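Side-chain contacts in signal recognition particle subunit SRP68 (Chaetomium thermophilum, PDB 4P3G), which is a 7S RNA-binding subunit of the signal recognition particle, seen here in its RNA-binding domain, and probably helps target secretory and membrane proteins to the endoplasmic reticulum: residues 153-156 against 162-165; 146-151 against 168-173. All coordinates share one frame; numbering follows the deposited sequence.

Contact 1. Residues 153-156 against 162-165; sequences ALFE and ACLK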
loop_
_atom_site.group_PDB
_atom_site.type_symbol
_atom_site.label_atom_id
_atom_site.label_comp_id
_atom_site.label_asym_id
_atom_site.label_seq_id
_atom_site.Cartn_x
_atom_site.Cartn_y
_atom_site.Cartn_z
ATOM N N ALA A 153 -0.756 8.344 -23.451
ATOM C CA ALA A 153 -1.521 9.472 -23.918
ATOM C C ALA A 153 -2.148 10.241 -22.753
ATOM O O ALA A 153 -1.971 11.453 -22.664
ATOM C CB ALA A 153 -2.572 9.016 -24.914
ATOM N N LEU A 154 -2.832 9.547 -21.840
ATOM C CA LEU A 154 -3.513 10.224 -20.725
ATOM C C LEU A 154 -2.515 10.800 -19.718
ATOM O O LEU A 154 -2.757 11.840 -19.090
ATOM C CB LEU A 154 -4.479 9.282 -20.032
ATOM C CG LEU A 154 -5.660 8.786 -20.867
ATOM C CD1 LEU A 154 -6.212 7.499 -20.253
ATOM C CD2 LEU A 154 -6.733 9.869 -21.000
ATOM N N PHE A 155 -1.383 10.132 -19.582
ATOM C CA PHE A 155 -0.314 10.647 -18.737
ATOM C C PHE A 155 0.193 12.024 -19.252
ATOM O O PHE A 155 0.442 12.935 -18.454
ATOM C CB PHE A 155 0.815 9.631 -18.710
ATOM C CG PHE A 155 1.959 10.011 -17.847
ATOM C CD1 PHE A 155 2.976 10.828 -18.353
ATOM C CD2 PHE A 155 2.073 9.515 -16.551
ATOM C CE1 PHE A 155 4.072 11.187 -17.564
ATOM C CE2 PHE A 155 3.169 9.856 -15.744
ATOM C CZ PHE A 155 4.169 10.696 -16.251
ATOM N N GLU A 156 0.343 12.170 -20.573
ATOM C CA GLU A 156 0.783 13.430 -21.165
ATOM C C GLU A 156 -0.290 14.525 -21.062
ATOM O O GLU A 156 0.015 15.719 -20.951
ATOM C CB GLU A 156 1.173 13.215 -22.617
ATOM C CG GLU A 156 2.490 12.473 -22.783
ATOM C CD GLU A 156 3.651 13.155 -22.095
ATOM O OE1 GLU A 156 3.781 14.389 -22.260
ATOM O OE2 GLU A 156 4.429 12.456 -21.395
ATOM N N ALA A 162 -7.414 8.455 -15.098
ATOM C CA ALA A 162 -7.738 7.642 -16.264
ATOM C C ALA A 162 -6.519 6.884 -16.735
ATOM O O ALA A 162 -6.609 5.735 -17.154
ATOM C CB ALA A 162 -8.262 8.520 -17.374
ATOM N N CYS A 163 -5.380 7.550 -16.658
ATOM C CA CYS A 163 -4.108 7.006 -17.104
ATOM C C CYS A 163 -3.735 5.790 -16.250
ATOM O O CYS A 163 -3.122 4.820 -16.731
ATOM C CB CYS A 163 -3.040 8.110 -17.062
ATOM S SG CYS A 163 -1.496 7.725 -16.207
ATOM N N LEU A 164 -4.077 5.876 -14.965
ATOM C CA LEU A 164 -3.810 4.802 -14.030
ATOM C C LEU A 164 -4.646 3.599 -14.387
ATOM O O LEU A 164 -4.189 2.469 -14.231
ATOM C CB LEU A 164 -4.053 5.240 -12.599
ATOM C CG LEU A 164 -2.920 6.110 -12.111
ATOM C CD1 LEU A 164 -3.204 6.597 -10.701
ATOM C CD2 LEU A 164 -1.661 5.304 -12.147
ATOM N N LYS A 165 -5.863 3.838 -14.878
ATOM C CA LYS A 165 -6.711 2.724 -15.321
ATOM C C LYS A 165 -6.040 1.974 -16.460
ATOM O O LYS A 165 -6.027 0.748 -16.449
ATOM C CB LYS A 165 -8.108 3.169 -15.763
ATOM C CG LYS A 165 -8.777 4.102 -14.813
ATOM C CD LYS A 165 -10.277 4.107 -15.031
ATOM C CE LYS A 165 -10.656 4.824 -16.299
ATOM N NZ LYS A 165 -12.084 5.231 -16.243
#

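Contact 2. Residues 146-151 against 168-173; sequences AALLRG and AICRII. With PO4 (phosphate ion), chain E.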
loop_
_atom_site.group_PDB
_atom_site.type_symbol
_atom_site.label_atom_id
_atom_site.label_comp_id
_atom_site.label_asym_id
_atom_site.label_seq_id
_atom_site.Cartn_x
_atom_site.Cartn_y
_atom_site.Cartn_z
ATOM N N ALA A 146 -1.808 -1.942 -26.311
ATOM C CA ALA A 146 -2.803 -0.906 -26.501
ATOM C C ALA A 146 -3.012 -0.140 -25.190
ATOM O O ALA A 146 -3.313 1.058 -25.187
ATOM C CB ALA A 146 -4.087 -1.494 -27.012
ATOM N N ALA A 147 -2.899 -0.844 -24.063
ATOM C CA ALA A 147 -3.128 -0.206 -22.776
ATOM C C ALA A 147 -1.969 0.693 -22.475
ATOM O O ALA A 147 -2.141 1.762 -21.904
ATOM C CB ALA A 147 -3.304 -1.242 -21.685
ATOM N N LEU A 148 -0.800 0.275 -22.946
ATOM C CA LEU A 148 0.453 0.985 -22.738
ATOM C C LEU A 148 0.434 2.337 -23.454
ATOM O O LEU A 148 0.826 3.379 -22.892
ATOM C CB LEU A 148 1.614 0.149 -23.274
ATOM C CG LEU A 148 3.038 0.712 -23.164
ATOM C CD1 LEU A 148 3.519 0.575 -21.734
ATOM C CD2 LEU A 148 4.048 0.084 -24.161
ATOM N N LEU A 149 0.016 2.317 -24.713
ATOM C CA LEU A 149 -0.010 3.553 -25.464
ATOM C C LEU A 149 -1.104 4.453 -24.904
ATOM O O LEU A 149 -0.917 5.663 -24.794
ATOM C CB LEU A 149 -0.231 3.297 -26.959
ATOM C CG LEU A 149 0.947 2.696 -27.708
ATOM C CD1 LEU A 149 0.741 2.796 -29.213
ATOM C CD2 LEU A 149 2.238 3.325 -27.272
ATOM N N ARG A 150 -2.251 3.867 -24.555
ATOM C CA ARG A 150 -3.360 4.666 -24.041
ATOM C C ARG A 150 -2.953 5.293 -22.703
ATOM O O ARG A 150 -3.365 6.404 -22.374
ATOM C CB ARG A 150 -4.625 3.833 -23.903
ATOM C CG ARG A 150 -5.783 4.567 -23.259
ATOM C CD ARG A 150 -6.182 5.739 -24.056
ATOM N NE ARG A 150 -6.686 5.338 -25.363
ATOM C CZ ARG A 150 -6.982 6.201 -26.335
ATOM N NH1 ARG A 150 -6.823 7.504 -26.120
ATOM N NH2 ARG A 150 -7.441 5.769 -27.509
ATOM N N GLY A 151 -2.155 4.561 -21.929
ATOM C CA GLY A 151 -1.611 5.095 -20.696
ATOM C C GLY A 151 -0.708 6.304 -20.926
ATOM O O GLY A 151 -0.812 7.304 -20.211
ATOM N N ALA A 168 -2.786 0.117 -15.282
ATOM C CA ALA A 168 -3.087 -1.017 -14.431
ATOM C C ALA A 168 -3.365 -2.220 -15.316
ATOM O O ALA A 168 -2.813 -3.300 -15.073
ATOM C CB ALA A 168 -4.267 -0.725 -13.523
ATOM N N ILE A 169 -4.167 -2.029 -16.372
ATOM C CA ILE A 169 -4.455 -3.143 -17.263
ATOM C C ILE A 169 -3.138 -3.705 -17.831
ATOM O O ILE A 169 -2.879 -4.899 -17.724
ATOM C CB ILE A 169 -5.345 -2.769 -18.460
ATOM C CG1 ILE A 169 -6.683 -2.163 -18.051
ATOM C CG2 ILE A 169 -5.475 -3.941 -19.409
ATOM C CD1 ILE A 169 -7.468 -3.034 -17.242
ATOM N N CYS A 170 -2.281 -2.863 -18.413
ATOM C CA CYS A 170 -1.110 -3.444 -19.068
ATOM C C CYS A 170 -0.078 -4.017 -18.101
ATOM O O CYS A 170 0.581 -5.018 -18.400
ATOM C CB CYS A 170 -0.423 -2.493 -20.062
ATOM S SG CYS A 170 0.563 -1.182 -19.406
ATOM N N ARG A 171 0.056 -3.401 -16.941
ATOM C CA ARG A 171 0.968 -3.930 -15.957
ATOM C C ARG A 171 0.562 -5.331 -15.501
ATOM O O ARG A 171 1.408 -6.230 -15.351
ATOM C CB ARG A 171 1.025 -3.026 -14.737
ATOM C CG ARG A 171 1.847 -3.642 -13.627
ATOM C CD ARG A 171 2.133 -2.625 -12.611
ATOM N NE ARG A 171 3.360 -2.922 -11.907
ATOM C CZ ARG A 171 3.406 -3.539 -10.737
ATOM N NH1 ARG A 171 2.282 -3.952 -10.167
ATOM N NH2 ARG A 171 4.570 -3.752 -10.154
ATOM N N ILE A 172 -0.742 -5.520 -15.301
ATOM C CA ILE A 172 -1.222 -6.808 -14.829
ATOM C C ILE A 172 -0.922 -7.873 -15.874
ATOM O O ILE A 172 -0.313 -8.892 -15.568
ATOM C CB ILE A 172 -2.717 -6.736 -14.499
ATOM C CG1 ILE A 172 -2.911 -5.901 -13.222
ATOM C CG2 ILE A 172 -3.259 -8.108 -14.316
ATOM C CD1 ILE A 172 -4.337 -5.507 -12.961
ATOM N N ILE A 173 -1.290 -7.591 -17.122
ATOM C CA ILE A 173 -1.045 -8.496 -18.229
ATOM C C ILE A 173 0.446 -8.716 -18.446
ATOM O O ILE A 173 0.894 -9.858 -18.575
ATOM C CB ILE A 173 -1.687 -7.960 -19.504
ATOM C CG1 ILE A 173 -3.207 -7.870 -19.308
ATOM C CG2 ILE A 173 -1.334 -8.834 -20.718
ATOM C CD1 ILE A 173 -3.960 -7.513 -20.560
HETATM P P PO4 E . -9.193 8.817 -28.468
HETATM O O1 PO4 E . -7.732 8.897 -28.832
HETATM O O2 PO4 E . -9.533 7.405 -28.033
HETATM O O3 PO4 E . -10.047 9.188 -29.659
HETATM O O4 PO4 E . -9.489 9.797 -27.355
#

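Contact 1. Residues 153-156 against 162-165
Cys163 SG meets Phe155 at the edge of its ring, and beside CB as well, in a sulfur-aromatic contact 4.0 Å from Phe155 CD2. The sulfur stands 85° off the ring normal. Phe155 carries CG anti to its backbone N (chi1 -178°), which swings most of the ring away from 162-165 and leaves CB and the CD2 edge to meet the sulfur. A different part of the ring's rim has the carboxylate oxygen OE2 of Glu156 in its plane, and that oxygen is salt-bridged to Lys91.

The rest of the contact is aliphatic. Leu154 CB abuts Cys163 CB at 3.5 Å, where the two backbones are nearest. The branch of Leu154 reaches on past this point, and its CD1 methyl rests 3.7 Å from Ala162 CB and also against the Ala162 carbonyl. Trp160 meets the Phe155 ring edge-to-face from the start of helix 160-181. A small alanine and a cysteine received by a leucine and a phenylalanine thus close the turn end of a helical hairpin in this tetratricopeptide-repeat-like, all-helical RNA-binding domain.

Contact 2. Residues 146-151 against 168-173
A helical hairpin of the RNA-binding domain supplies both sides of this contact: helices 136-156 and 160-181 run roughly antiparallel, at 144° between the directions of the two segments, and the segment axes come within 8.2 Å. The short side chains of Ala147 and Cys170 fit this closeness, with their CB atoms 3.5 Å apart. Ile169 sets CB and its CG2 methyl against the same alanine methyl, CB at 4.1 Å from Ala147 CB, while the CG1 arm leads off; Ile169 also packs on Ile172 of a neighbouring subunit.

Arg150 turns from this interface to a phosphate ion, probably a crystallisation component. Its chain bends at chi2 and chi3, and NH1 donates to phosphate O1 over 3.2 Å at 158°, with O1 in the guanidinium plane at its edge. NH2 adds a weak bond to O2, which approaches obliquely. The NE of Arg150 forms a salt bridge with Glu121, so an alanine here would probably leave that carboxylate without this partner and the phosphate without its guanidinium.

Back between the helices, Cys170 holds SG between its own backbone N and carbonyl carbon (chi1 76°), bringing the sulfur 4.0 Å from Leu148 CA and 4.2 Å from the methyl Leu148 CD1.

Both contacts join helix 136-156 to helix 160-181, and their centres lie 10 Å apart. Along the chain the order is 146-151, 153-156, 162-165, 168-173, so contact 1 sits near the turn and contact 2 further down the same hairpin, as expected when two successive helices fold back on one another. They form one continuous interface: Cys163 CB of contact 1 packs 3.9 Å from Gly151 O of contact 2. Helix 103-128 touches the first helix at both levels, while helix 186-205 lies mainly against the second and reaches Leu148 on the first. Both levels touch a second subunit, and contact 2 a third, so the second helix contributes to both assembly and fold.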